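Local atomic coordinates of SspB protein (Streptomyces clavuligerus, PDB entry 6LB9), a protein that binds magnesium and probably serves in the Ssp system of DNA phosphorothioate modification, although its family is of unknown function. Residues S13-E18 with I169-D174; H17-P22 with I176-V181; A40-D45 with A82-P87; A66-R71 with L117-P122; S253-A258 with V295-L300. All coordinates share one frame; numbering follows the deposited sequence.

Contact 1: residues S13-E18 with I169-D174. With MG (magnesium ion), chain C.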
# COMPACT_ATOMS: atom_id res chain seq x y z
N SER A 13 5.79 25.95 -5.29
CA SER A 13 6.55 24.72 -5.54
C SER A 13 5.79 23.84 -6.53
O SER A 13 4.69 23.37 -6.22
CB SER A 13 6.81 23.98 -4.23
OG SER A 13 7.58 22.81 -4.45
N PHE A 14 6.40 23.56 -7.69
CA PHE A 14 5.73 22.81 -8.75
C PHE A 14 6.64 21.75 -9.35
O PHE A 14 7.80 22.04 -9.68
CB PHE A 14 5.25 23.75 -9.85
CG PHE A 14 4.29 24.81 -9.37
CD1 PHE A 14 2.92 24.61 -9.48
CD2 PHE A 14 4.77 26.00 -8.81
CE1 PHE A 14 2.02 25.58 -9.05
CE2 PHE A 14 3.90 26.99 -8.39
CZ PHE A 14 2.51 26.78 -8.50
N ALA A 15 6.11 20.54 -9.52
CA ALA A 15 6.78 19.44 -10.24
C ALA A 15 8.10 19.01 -9.60
O ALA A 15 8.90 18.34 -10.25
CB ALA A 15 7.01 19.81 -11.72
N ARG A 16 8.38 19.34 -8.34
CA ARG A 16 9.66 18.90 -7.78
C ARG A 16 9.69 17.38 -7.60
O ARG A 16 10.78 16.79 -7.56
CB ARG A 16 9.92 19.60 -6.45
CG ARG A 16 9.83 21.12 -6.52
CD ARG A 16 11.13 21.74 -6.97
NE ARG A 16 11.10 23.20 -7.06
CZ ARG A 16 11.81 24.02 -6.28
NH1 ARG A 16 12.61 23.52 -5.33
NH2 ARG A 16 11.74 25.33 -6.45
N HIS A 17 8.52 16.74 -7.49
CA HIS A 17 8.38 15.30 -7.42
C HIS A 17 8.72 14.61 -8.74
O HIS A 17 8.77 13.38 -8.77
CB HIS A 17 6.94 14.96 -7.04
CG HIS A 17 5.95 15.75 -7.81
ND1 HIS A 17 5.65 15.47 -9.13
CD2 HIS A 17 5.24 16.86 -7.49
CE1 HIS A 17 4.76 16.34 -9.57
NE2 HIS A 17 4.50 17.20 -8.60
N GLU A 18 8.90 15.37 -9.83
CA GLU A 18 9.21 14.81 -11.16
C GLU A 18 8.16 13.77 -11.59
O GLU A 18 8.48 12.80 -12.29
CB GLU A 18 10.64 14.23 -11.20
CG GLU A 18 11.77 15.30 -11.16
CD GLU A 18 13.22 14.73 -11.11
OE1 GLU A 18 13.64 14.01 -12.06
OE2 GLU A 18 13.98 15.06 -10.15
N ILE A 169 3.08 22.57 -14.22
CA ILE A 169 1.75 22.37 -13.64
C ILE A 169 1.11 21.11 -14.22
O ILE A 169 0.44 20.35 -13.51
CB ILE A 169 0.86 23.60 -13.87
CG1 ILE A 169 1.33 24.77 -12.99
CG2 ILE A 169 -0.60 23.27 -13.64
CD1 ILE A 169 0.99 26.13 -13.58
N ALA A 170 1.31 20.89 -15.52
CA ALA A 170 0.81 19.67 -16.13
C ALA A 170 1.40 18.43 -15.47
O ALA A 170 0.70 17.43 -15.26
CB ALA A 170 1.12 19.67 -17.63
N LYS A 171 2.69 18.48 -15.10
CA LYS A 171 3.30 17.35 -14.42
C LYS A 171 2.69 17.15 -13.04
O LYS A 171 2.45 16.00 -12.64
CB LYS A 171 4.81 17.56 -14.31
CG LYS A 171 5.56 17.42 -15.64
CD LYS A 171 6.97 17.97 -15.49
CE LYS A 171 7.77 17.81 -16.78
NZ LYS A 171 8.96 18.70 -16.75
N ASP A 172 2.43 18.24 -12.30
CA ASP A 172 1.69 18.14 -11.05
C ASP A 172 0.38 17.40 -11.25
O ASP A 172 -0.00 16.56 -10.43
CB ASP A 172 1.36 19.53 -10.49
CG ASP A 172 2.52 20.17 -9.80
OD1 ASP A 172 3.53 19.49 -9.54
OD2 ASP A 172 2.40 21.38 -9.50
N VAL A 173 -0.32 17.71 -12.34
CA VAL A 173 -1.66 17.14 -12.56
C VAL A 173 -1.57 15.66 -12.91
O VAL A 173 -2.40 14.85 -12.46
CB VAL A 173 -2.39 17.96 -13.64
CG1 VAL A 173 -3.62 17.22 -14.15
CG2 VAL A 173 -2.77 19.36 -13.08
N ASP A 174 -0.58 15.28 -13.73
CA ASP A 174 -0.33 13.85 -13.93
C ASP A 174 -0.08 13.15 -12.61
O ASP A 174 -0.57 12.05 -12.37
CB ASP A 174 0.86 13.63 -14.87
CG ASP A 174 0.48 13.88 -16.31
OD1 ASP A 174 -0.71 13.67 -16.65
OD2 ASP A 174 1.35 14.29 -17.10
MG MG C . 16.39 14.44 -9.82
O HOH W 1 2.38 21.89 -6.89
O HOH W 2 17.10 13.74 -7.50

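Contact 2: residues H17-P22 with I176-V181. With MG (magnesium ion), chain C.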
# COMPACT_ATOMS: atom_id res chain seq x y z
N HIS A 17 8.52 16.74 -7.49
CA HIS A 17 8.38 15.30 -7.42
C HIS A 17 8.72 14.61 -8.74
O HIS A 17 8.77 13.38 -8.77
CB HIS A 17 6.94 14.96 -7.04
CG HIS A 17 5.95 15.75 -7.81
ND1 HIS A 17 5.65 15.47 -9.13
CD2 HIS A 17 5.24 16.86 -7.49
CE1 HIS A 17 4.76 16.34 -9.57
NE2 HIS A 17 4.50 17.20 -8.60
N GLU A 18 8.90 15.37 -9.83
CA GLU A 18 9.21 14.81 -11.16
C GLU A 18 8.16 13.77 -11.59
O GLU A 18 8.48 12.80 -12.29
CB GLU A 18 10.64 14.23 -11.20
CG GLU A 18 11.77 15.30 -11.16
CD GLU A 18 13.22 14.73 -11.11
OE1 GLU A 18 13.64 14.01 -12.06
OE2 GLU A 18 13.98 15.06 -10.15
N THR A 19 6.91 13.98 -11.18
CA THR A 19 5.75 13.13 -11.46
C THR A 19 5.81 11.77 -10.78
O THR A 19 5.02 10.89 -11.14
CB THR A 19 5.51 12.91 -12.97
OG1 THR A 19 6.51 12.05 -13.52
CG2 THR A 19 5.51 14.21 -13.73
N PHE A 20 6.71 11.56 -9.83
CA PHE A 20 6.64 10.38 -8.98
C PHE A 20 5.58 10.58 -7.89
O PHE A 20 5.66 11.53 -7.10
CB PHE A 20 8.00 10.11 -8.33
CG PHE A 20 9.03 9.55 -9.27
CD1 PHE A 20 8.79 8.37 -9.96
CD2 PHE A 20 10.26 10.19 -9.44
CE1 PHE A 20 9.76 7.83 -10.82
CE2 PHE A 20 11.23 9.66 -10.29
CZ PHE A 20 10.98 8.48 -10.98
N ALA A 21 4.58 9.69 -7.85
CA ALA A 21 3.62 9.70 -6.75
C ALA A 21 4.26 9.18 -5.46
O ALA A 21 5.27 8.48 -5.49
CB ALA A 21 2.39 8.86 -7.12
N PRO A 22 3.69 9.53 -4.29
CA PRO A 22 4.30 9.09 -3.02
C PRO A 22 4.40 7.58 -2.89
O PRO A 22 3.56 6.83 -3.40
CB PRO A 22 3.35 9.65 -1.95
CG PRO A 22 2.53 10.69 -2.65
CD PRO A 22 2.44 10.28 -4.08
N ILE A 176 -1.02 14.10 -9.49
CA ILE A 176 -2.30 14.03 -8.77
C ILE A 176 -3.09 12.81 -9.23
O ILE A 176 -3.61 12.05 -8.42
CB ILE A 176 -3.11 15.33 -8.98
CG1 ILE A 176 -2.57 16.49 -8.15
CG2 ILE A 176 -4.59 15.11 -8.61
CD1 ILE A 176 -2.92 17.87 -8.75
N THR A 177 -3.17 12.60 -10.55
CA THR A 177 -3.92 11.47 -11.10
C THR A 177 -3.36 10.13 -10.64
O THR A 177 -4.11 9.25 -10.20
CB THR A 177 -3.92 11.53 -12.64
OG1 THR A 177 -4.46 12.78 -13.08
CG2 THR A 177 -4.78 10.39 -13.22
N LYS A 178 -2.04 9.93 -10.76
CA LYS A 178 -1.44 8.65 -10.38
C LYS A 178 -1.52 8.41 -8.88
O LYS A 178 -1.51 7.26 -8.43
CB LYS A 178 0.03 8.58 -10.81
CG LYS A 178 0.26 8.65 -12.30
CD LYS A 178 1.69 8.24 -12.67
CE LYS A 178 2.69 9.31 -12.35
NZ LYS A 178 3.98 9.03 -13.05
N MET A 179 -1.58 9.49 -8.10
CA MET A 179 -1.67 9.36 -6.66
C MET A 179 -3.04 8.83 -6.21
O MET A 179 -3.12 8.06 -5.24
CB MET A 179 -1.37 10.72 -6.02
CG MET A 179 -1.54 10.77 -4.52
SD MET A 179 -0.64 12.22 -3.94
CE MET A 179 -0.95 12.18 -2.17
N TYR A 180 -4.12 9.22 -6.89
CA TYR A 180 -5.46 8.96 -6.35
C TYR A 180 -6.33 7.99 -7.15
O TYR A 180 -7.23 7.39 -6.56
CB TYR A 180 -6.23 10.28 -6.19
CG TYR A 180 -5.64 11.27 -5.19
CD1 TYR A 180 -5.66 11.00 -3.82
CD2 TYR A 180 -5.06 12.47 -5.61
CE1 TYR A 180 -5.13 11.90 -2.90
CE2 TYR A 180 -4.52 13.37 -4.70
CZ TYR A 180 -4.55 13.08 -3.34
OH TYR A 180 -4.02 13.97 -2.42
N VAL A 181 -6.11 7.82 -8.45
CA VAL A 181 -7.00 6.96 -9.24
C VAL A 181 -6.56 5.50 -9.14
O VAL A 181 -5.39 5.24 -8.82
CB VAL A 181 -7.09 7.40 -10.71
CG1 VAL A 181 -7.32 8.90 -10.83
CG2 VAL A 181 -5.86 6.98 -11.50
MG MG C . 16.39 14.44 -9.82
O HOH W 2 17.10 13.74 -7.50

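Contact 3: residues A40-D45 with A82-P87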
# COMPACT_ATOMS: atom_id res chain seq x y z
N ALA A 40 20.82 13.75 4.81
CA ALA A 40 20.44 12.49 4.18
C ALA A 40 20.17 12.65 2.68
O ALA A 40 20.46 11.73 1.90
CB ALA A 40 19.22 11.87 4.88
N PHE A 41 19.61 13.78 2.25
CA PHE A 41 19.24 13.94 0.85
C PHE A 41 20.31 14.63 0.01
O PHE A 41 20.15 14.73 -1.21
CB PHE A 41 17.92 14.73 0.72
CG PHE A 41 16.78 14.13 1.49
CD1 PHE A 41 16.27 12.89 1.13
CD2 PHE A 41 16.23 14.79 2.57
CE1 PHE A 41 15.25 12.31 1.85
CE2 PHE A 41 15.19 14.22 3.30
CZ PHE A 41 14.70 12.98 2.94
N LEU A 42 21.38 15.10 0.63
CA LEU A 42 22.41 15.88 -0.04
C LEU A 42 23.73 15.14 -0.18
O LEU A 42 24.64 15.64 -0.84
CB LEU A 42 22.66 17.19 0.73
CG LEU A 42 21.55 18.23 0.71
CD1 LEU A 42 21.75 19.24 1.85
CD2 LEU A 42 21.52 18.94 -0.63
N ALA A 43 23.87 13.97 0.44
CA ALA A 43 25.15 13.30 0.48
C ALA A 43 25.47 12.63 -0.86
O ALA A 43 24.56 12.23 -1.60
CB ALA A 43 25.18 12.27 1.61
N ASP A 44 26.77 12.52 -1.15
CA ASP A 44 27.26 11.77 -2.30
C ASP A 44 26.67 10.36 -2.35
O ASP A 44 26.36 9.84 -3.43
CB ASP A 44 28.79 11.66 -2.27
CG ASP A 44 29.49 13.00 -2.17
OD1 ASP A 44 28.83 14.03 -1.92
OD2 ASP A 44 30.73 13.02 -2.36
N ASP A 45 26.54 9.71 -1.19
CA ASP A 45 26.07 8.34 -1.10
C ASP A 45 24.55 8.24 -0.87
O ASP A 45 24.06 7.18 -0.47
CB ASP A 45 26.82 7.61 0.01
CG ASP A 45 28.25 7.21 -0.39
OD1 ASP A 45 29.17 7.36 0.44
OD2 ASP A 45 28.44 6.74 -1.54
N ALA A 82 23.12 25.38 1.54
CA ALA A 82 22.39 24.13 1.36
C ALA A 82 21.32 23.97 2.43
O ALA A 82 21.57 24.19 3.62
CB ALA A 82 23.35 22.94 1.39
N MET A 83 20.13 23.57 2.01
CA MET A 83 18.99 23.42 2.90
C MET A 83 18.98 22.00 3.45
O MET A 83 18.66 21.05 2.71
CB MET A 83 17.70 23.76 2.17
CG MET A 83 17.54 25.25 1.89
SD MET A 83 17.00 26.09 3.38
CE MET A 83 15.22 26.08 3.16
N LEU A 84 19.30 21.84 4.73
CA LEU A 84 19.35 20.57 5.43
C LEU A 84 17.95 20.19 5.95
O LEU A 84 17.10 21.05 6.16
CB LEU A 84 20.35 20.67 6.59
CG LEU A 84 21.84 20.37 6.35
CD1 LEU A 84 22.39 21.03 5.10
CD2 LEU A 84 22.67 20.77 7.57
N SER A 85 17.71 18.89 6.18
CA SER A 85 16.39 18.38 6.56
C SER A 85 16.35 17.91 8.01
O SER A 85 17.33 17.34 8.51
CB SER A 85 15.95 17.22 5.65
OG SER A 85 15.58 17.66 4.36
N TYR A 86 15.21 18.11 8.67
CA TYR A 86 15.02 17.75 10.06
C TYR A 86 13.63 17.15 10.22
O TYR A 86 12.65 17.71 9.72
CB TYR A 86 15.21 18.96 10.99
CG TYR A 86 16.54 19.64 10.78
CD1 TYR A 86 16.70 20.56 9.77
CD2 TYR A 86 17.65 19.33 11.58
CE1 TYR A 86 17.91 21.17 9.54
CE2 TYR A 86 18.88 19.95 11.36
CZ TYR A 86 19.00 20.86 10.33
OH TYR A 86 20.19 21.50 10.09
N PRO A 87 13.51 16.02 10.91
CA PRO A 87 12.20 15.37 11.07
C PRO A 87 11.31 16.15 12.02
O PRO A 87 11.79 16.66 13.03
CB PRO A 87 12.56 13.99 11.65
CG PRO A 87 13.88 14.29 12.43
CD PRO A 87 14.60 15.33 11.63

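Contact 4: residues A66-R71 with L117-P122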
# COMPACT_ATOMS: atom_id res chain seq x y z
N ALA A 66 6.55 17.91 1.96
CA ALA A 66 5.17 18.23 1.61
C ALA A 66 4.18 17.62 2.60
O ALA A 66 3.18 18.26 2.94
CB ALA A 66 4.88 17.75 0.19
N PHE A 67 4.43 16.40 3.06
CA PHE A 67 3.60 15.78 4.10
C PHE A 67 3.89 16.32 5.52
O PHE A 67 3.40 15.73 6.48
CB PHE A 67 3.78 14.26 4.09
CG PHE A 67 3.06 13.58 2.95
CD1 PHE A 67 1.68 13.62 2.86
CD2 PHE A 67 3.77 12.92 1.95
CE1 PHE A 67 1.01 13.00 1.80
CE2 PHE A 67 3.12 12.32 0.89
CZ PHE A 67 1.73 12.34 0.82
N LYS A 68 4.63 17.41 5.67
CA LYS A 68 4.99 17.96 6.99
C LYS A 68 5.73 16.94 7.85
O LYS A 68 5.63 16.95 9.09
CB LYS A 68 3.77 18.50 7.75
CG LYS A 68 2.75 19.34 6.93
CD LYS A 68 3.39 20.50 6.17
CE LYS A 68 2.37 21.55 5.76
NZ LYS A 68 1.44 21.12 4.68
N LEU A 69 6.48 16.04 7.21
CA LEU A 69 7.30 15.04 7.90
C LEU A 69 8.71 15.55 8.16
O LEU A 69 9.40 15.02 9.04
CB LEU A 69 7.35 13.74 7.09
CG LEU A 69 5.96 13.12 6.88
CD1 LEU A 69 6.01 11.92 5.93
CD2 LEU A 69 5.38 12.71 8.24
N THR A 70 9.15 16.55 7.40
CA THR A 70 10.40 17.25 7.66
C THR A 70 10.18 18.74 7.49
O THR A 70 9.21 19.20 6.87
CB THR A 70 11.54 16.85 6.72
OG1 THR A 70 11.16 17.17 5.37
CG2 THR A 70 11.89 15.38 6.85
N ARG A 71 11.12 19.49 8.05
CA ARG A 71 11.35 20.89 7.75
C ARG A 71 12.79 21.07 7.29
O ARG A 71 13.66 20.22 7.55
CB ARG A 71 11.08 21.76 8.99
CG ARG A 71 9.63 21.77 9.43
CD ARG A 71 8.98 22.99 8.87
NE ARG A 71 8.20 23.67 9.88
CZ ARG A 71 7.64 24.86 9.72
NH1 ARG A 71 7.77 25.51 8.57
NH2 ARG A 71 6.94 25.40 10.70
N LEU A 117 -0.86 17.02 3.66
CA LEU A 117 -0.39 17.51 2.37
C LEU A 117 -1.09 18.81 2.00
O LEU A 117 -0.46 19.72 1.44
CB LEU A 117 -0.62 16.45 1.29
CG LEU A 117 -0.15 16.85 -0.12
CD1 LEU A 117 1.37 17.09 -0.12
CD2 LEU A 117 -0.56 15.79 -1.14
N LEU A 118 -2.38 18.90 2.31
CA LEU A 118 -3.20 20.04 1.91
C LEU A 118 -3.20 21.17 2.93
O LEU A 118 -3.55 22.30 2.58
CB LEU A 118 -4.65 19.60 1.68
CG LEU A 118 -4.95 18.67 0.51
CD1 LEU A 118 -6.46 18.43 0.43
CD2 LEU A 118 -4.42 19.23 -0.81
N SER A 119 -2.80 20.90 4.16
CA SER A 119 -3.08 21.83 5.24
C SER A 119 -2.13 23.02 5.19
O SER A 119 -1.11 23.03 4.49
CB SER A 119 -3.00 21.13 6.59
OG SER A 119 -1.67 21.09 7.04
N SER A 120 -2.51 24.06 5.91
CA SER A 120 -1.80 25.33 5.86
C SER A 120 -2.15 26.11 7.11
O SER A 120 -3.31 26.16 7.52
CB SER A 120 -2.19 26.12 4.60
OG SER A 120 -1.32 27.22 4.41
N ARG A 121 -1.13 26.74 7.68
CA ARG A 121 -1.18 27.44 8.95
C ARG A 121 -0.20 28.58 8.83
O ARG A 121 0.77 28.46 8.07
CB ARG A 121 -0.80 26.48 10.10
CG ARG A 121 -0.67 27.09 11.49
CD ARG A 121 -0.29 26.03 12.53
NE ARG A 121 -0.38 24.67 12.01
CZ ARG A 121 -1.47 23.89 12.09
NH1 ARG A 121 -2.58 24.34 12.67
NH2 ARG A 121 -1.44 22.66 11.58
N PRO A 122 -0.42 29.70 9.52
CA PRO A 122 0.65 30.71 9.61
C PRO A 122 1.94 30.08 10.11
O PRO A 122 2.01 29.56 11.23
CB PRO A 122 0.08 31.73 10.60
CG PRO A 122 -1.40 31.59 10.47
CD PRO A 122 -1.66 30.13 10.19
O HOH W 3 2.26 20.41 1.99

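Contact 5: residues S253-A258 with V295-L300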
# COMPACT_ATOMS: atom_id res chain seq x y z
N SER A 253 -18.70 27.05 12.46
CA SER A 253 -19.92 26.50 11.89
C SER A 253 -19.62 25.27 11.02
O SER A 253 -18.53 25.13 10.46
CB SER A 253 -20.63 27.56 11.04
OG SER A 253 -19.84 27.95 9.92
N LEU A 254 -20.62 24.39 10.92
CA LEU A 254 -20.50 23.21 10.08
C LEU A 254 -20.48 23.58 8.60
O LEU A 254 -19.90 22.85 7.79
CB LEU A 254 -21.65 22.25 10.34
CG LEU A 254 -21.48 21.18 11.42
CD1 LEU A 254 -20.76 20.00 10.84
CD2 LEU A 254 -20.74 21.73 12.65
N ALA A 255 -21.15 24.67 8.24
CA ALA A 255 -21.13 25.11 6.86
C ALA A 255 -19.72 25.53 6.45
O ALA A 255 -19.26 25.21 5.35
CB ALA A 255 -22.12 26.26 6.66
N ARG A 256 -19.01 26.24 7.34
CA ARG A 256 -17.62 26.57 7.06
C ARG A 256 -16.77 25.31 6.96
O ARG A 256 -15.95 25.19 6.04
CB ARG A 256 -17.07 27.51 8.13
CG ARG A 256 -17.43 28.98 7.90
CD ARG A 256 -16.75 29.86 8.93
NE ARG A 256 -15.30 29.66 8.95
CZ ARG A 256 -14.53 29.88 10.02
NH1 ARG A 256 -15.08 30.30 11.16
NH2 ARG A 256 -13.22 29.67 9.95
N LEU A 257 -16.97 24.36 7.87
CA LEU A 257 -16.20 23.12 7.82
C LEU A 257 -16.47 22.36 6.52
O LEU A 257 -15.55 21.80 5.92
CB LEU A 257 -16.53 22.23 9.03
CG LEU A 257 -15.92 22.66 10.37
CD1 LEU A 257 -16.49 21.84 11.55
CD2 LEU A 257 -14.38 22.56 10.31
N ALA A 258 -17.73 22.36 6.06
CA ALA A 258 -18.08 21.56 4.89
C ALA A 258 -17.77 22.25 3.57
O ALA A 258 -17.60 21.56 2.56
CB ALA A 258 -19.55 21.17 4.94
N VAL A 295 -29.01 29.49 14.60
CA VAL A 295 -30.12 30.22 14.00
C VAL A 295 -30.51 29.74 12.60
O VAL A 295 -30.37 30.49 11.63
CB VAL A 295 -29.82 31.75 13.92
CG1 VAL A 295 -31.10 32.54 13.58
CG2 VAL A 295 -29.21 32.33 15.21
N GLY A 296 -30.93 28.49 12.41
CA GLY A 296 -30.57 27.33 13.19
C GLY A 296 -29.49 26.65 12.35
O GLY A 296 -29.72 25.65 11.67
N GLN A 297 -28.32 27.27 12.32
CA GLN A 297 -27.12 26.66 11.77
C GLN A 297 -26.38 25.92 12.87
O GLN A 297 -26.29 26.41 14.00
CB GLN A 297 -26.21 27.74 11.16
CG GLN A 297 -25.58 27.38 9.82
CD GLN A 297 -24.40 26.42 9.97
OE1 GLN A 297 -23.43 26.74 10.65
NE2 GLN A 297 -24.48 25.24 9.35
N ARG A 298 -25.84 24.74 12.56
CA ARG A 298 -25.05 24.01 13.54
C ARG A 298 -23.60 24.46 13.58
O ARG A 298 -22.99 24.73 12.55
CB ARG A 298 -25.11 22.51 13.30
CG ARG A 298 -26.40 21.94 13.84
CD ARG A 298 -26.20 20.60 14.45
NE ARG A 298 -26.45 19.54 13.48
CZ ARG A 298 -26.46 18.25 13.80
NH1 ARG A 298 -26.23 17.87 15.05
NH2 ARG A 298 -26.72 17.34 12.86
N SER A 299 -23.06 24.53 14.79
CA SER A 299 -21.68 24.89 15.04
C SER A 299 -21.03 23.83 15.92
O SER A 299 -21.69 23.19 16.74
CB SER A 299 -21.56 26.27 15.72
OG SER A 299 -21.44 27.33 14.77
N LEU A 300 -19.73 23.66 15.73
CA LEU A 300 -18.90 22.91 16.67
C LEU A 300 -18.33 23.91 17.66
O LEU A 300 -17.87 24.99 17.26
CB LEU A 300 -17.78 22.18 15.93
CG LEU A 300 -16.67 21.60 16.80
CD1 LEU A 300 -17.13 20.31 17.46
CD2 LEU A 300 -15.42 21.39 15.96

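Contact 1: residues S13-E18 with I169-D174
Asp172 OD1 is gripped by two donors from the loop 13-18: the backbone N of Ala15 at 2.8 Å and NE2 of His17, whose distance to OD1 is 2.7 Å. They come from opposite faces of the carboxylate plane, the amide on the syn side and the imidazole on the anti side, and both bonds are bent, near 140°. The ring of His17 reaches the oxygen with its edge, its plane turned 44° from the carboxylate. The second oxygen, OD2, accepts from Ser130 and from a water that also donates to Ser13 O. OD2 also sits at the edge of the Phe14 ring, 3.3 Å from CD1 and near the ring plane. Phe14 CD1 also lies 3.9 Å from CG1 of Ile169, alongside which the aromatic side chain runs. Ala15 CB touches CB of the exposed Lys171 at 4.1 Å, and the lysine chain runs on extended. At the last position of the type I turn Ala15-Glu18, Glu18 OE2 binds magnesium at 2.5 Å. Aspartate, short and with two oxygens, suits this place: both accept bonds that fix the buried group, and polar bonds tie the loop to helix 166-180 beside the apolar packing of Phe14 and Ala15.

Contact 2: residues H17-P22 with I176-V181
Lys178 is the first residue of the helical segment to reach the loop, and its ammonium group donates to the backbone O of Thr19, with NZ 2.9 Å from that oxygen. The donor is tilted 25° from the carbonyl plane. A bend late in the chain (chi3 -76°) turns NZ toward the loop, and a lysine is long enough to span the distance from a helix whose own backbone stays clear of Thr19. Met179 comes next, and its backbone faces the methyl group of Ala21, with Ala21 CB 4.1 Å from Met179 CA; the small side chain permits this close approach of loop and helix. With CG anti to the backbone N (chi1 175°), the methionine runs out extended and crosses Pro22 at about a right angle. SD lies 3.6 Å from Pro22 CD, and CE meets CG of the same ring at 3.8 Å. Trp131 and Phe202 also border this flexible thioether. Within the loop, Thr19 N donates to His17 ND1 at 2.8 Å, in the imidazole plane, which helps set the ring. The arrangement is that of a type I' beta turn, His17 to Phe20, docked beside the C-terminal end of helix 166-180, with magnesium-binding Glu18 inside the turn.

Contact 3: residues A40-D45 with A82-P87
Phe41 and Ser85 meet edge-on: the serine hydroxyl lies near the plane of the phenyl ring, with OG 3.4 Å from CD2 and 3.6 Å from CE2. CB of Ser85 stands in the same plane, 3.9 Å from CE2, so the serine sits beside the ring instead of over it. The phenylalanine side chain leaves the loop with CG anti to its carbonyl carbon (chi1 -56°), which sends the ring toward strand 83-87. Ala30 and Arg61 from neighbouring helices also touch it, and Ser85 in turn touches Val34; a small serine lets the broad ring come close to the strand. Leu42 works differently, presenting one methyl branch. Its CD1 meets Leu84 CD1 at 3.8 Å, the two leucine side chains crossing at about a right angle. Leu42 CD1 also lies 4.1 Å from the methyl carbon CB of Ala82 and 3.7 Å from the backbone O of Met83, a van der Waals approach to a peptide group. Replacing Phe41 by an alanine would probably open a gap beside Ser85 and leave Ala30 and Arg61 without the ring they pack on. No hydrogen bond joins segments 40-45 and 82-87, although Pro38, earlier in the loop, bonds through its backbone to Ser85. The two segments therefore meet by shape and dispersion, with the buried ring of Phe41 on one side and the solvent-exposed Leu42 beside it.

Contact 4: residues A66-R71 with L117-P122
Leu117 begins its contact at CB, which lies 3.8 Å from CE1 of Phe67 and meets the ring obliquely. Since chi1 of -180° swings CG away from the backbone N, the chain forks toward two neighbours. Leu117 CD1 lies 3.6 Å from Ala66 CB, where a methyl group is small enough to admit it, and 3.7 Å from the backbone O of Ala66. Leu117 CD2 packs on Met179 CE of helix 166-180. A branched aliphatic residue fits between the ends of helices 57-66 and 166-180, while Phe67 continues the core toward Phe202, its ring nearly parallel to that one. The polar half of the contact belongs to Lys68. Its chain, bent at chi2 and chi4, carries NZ to within 3.2 Å of Ser119 O, which it approaches from above the carbonyl plane, and NZ also donates to Trp116 O. A water accepting from NZ at 2.9 Å donates to the backbone O atoms of Ala66 and Leu117. The ammonium thus gathers carbonyls at the end of helix 107-118. Lys68, with positive phi, is the C-prime residue of a Schellman motif, Leu69 N to Ser64 O and Lys68 N to Arg65 O, ending helix 57-66.

Contact 5: residues S253-A258 with V295-L300
Ser253 pairs with Ser299 as an antiparallel, non-hydrogen-bonded bridge, their CA atoms 4.0 Å apart and both side chains on the same face of the sheet. Ser299 OG lies 3.4 Å from CA of Ser253, a fit that small residues allow. Ser253 is also the N-cap of helix 254-259: its hydroxyl, placed between the backbone N and the carbonyl carbon (chi1 64°), accepts from Arg256 N at 3.2 Å. One residue on, Leu254 N donates to Arg298 O at 2.9 Å in an almost straight bond of 174°, so an amide of the first helical turn, which has no helical acceptor, is satisfied by the strand. The leucine side chain leans over the strand: Leu254 CD2 lies 3.8 Å from Leu300 N, and Ile275 of helix 272-283 touches it too. Ala255 CB then meets the amide of Gln297, 3.7 Å from the atom modelled as NE2. As modelled, Gln297 OE1 crowds both Ser253 and the Arg298 carbonyl, so which amide end is oxygen is doubtful. Were Gln297 cut back to an alanine, a gap would probably open beside Ala255 and the start of the helix would be less covered. Arg298 turns its guanidinium away to a salt bridge with Glu280. The short helix and strand axes stand at 74°. A first strand leading directly into a helix and pairing with the last strand, in a sheet of order 1-3-2 with helices 231-243 and 272-283 against it, is consistent with a winged-helix domain.

Overall arrangement
Contacts 1 and 2 use one continuous loop, sharing His17 and Glu18, and dock it along successive turns of helix 166-180, their centres 9 Å apart. Contact 4 touches contact 2 through Met179, Leu117, Pro22 and Phe67 near the centre of the molecule. It also meets contact 3 at the two-stranded sheet, where Tyr86 N probably bonds to Arg71 O; along the sequence these two contacts interlock. Both fall within the long span between the ends joined by contacts 1 and 2. Contact 5 follows later in the chain, about 44 Å from contact 3 between centres, on the other side of the protein. The magnesium-binding region and the probable winged-helix unit are thus well separated.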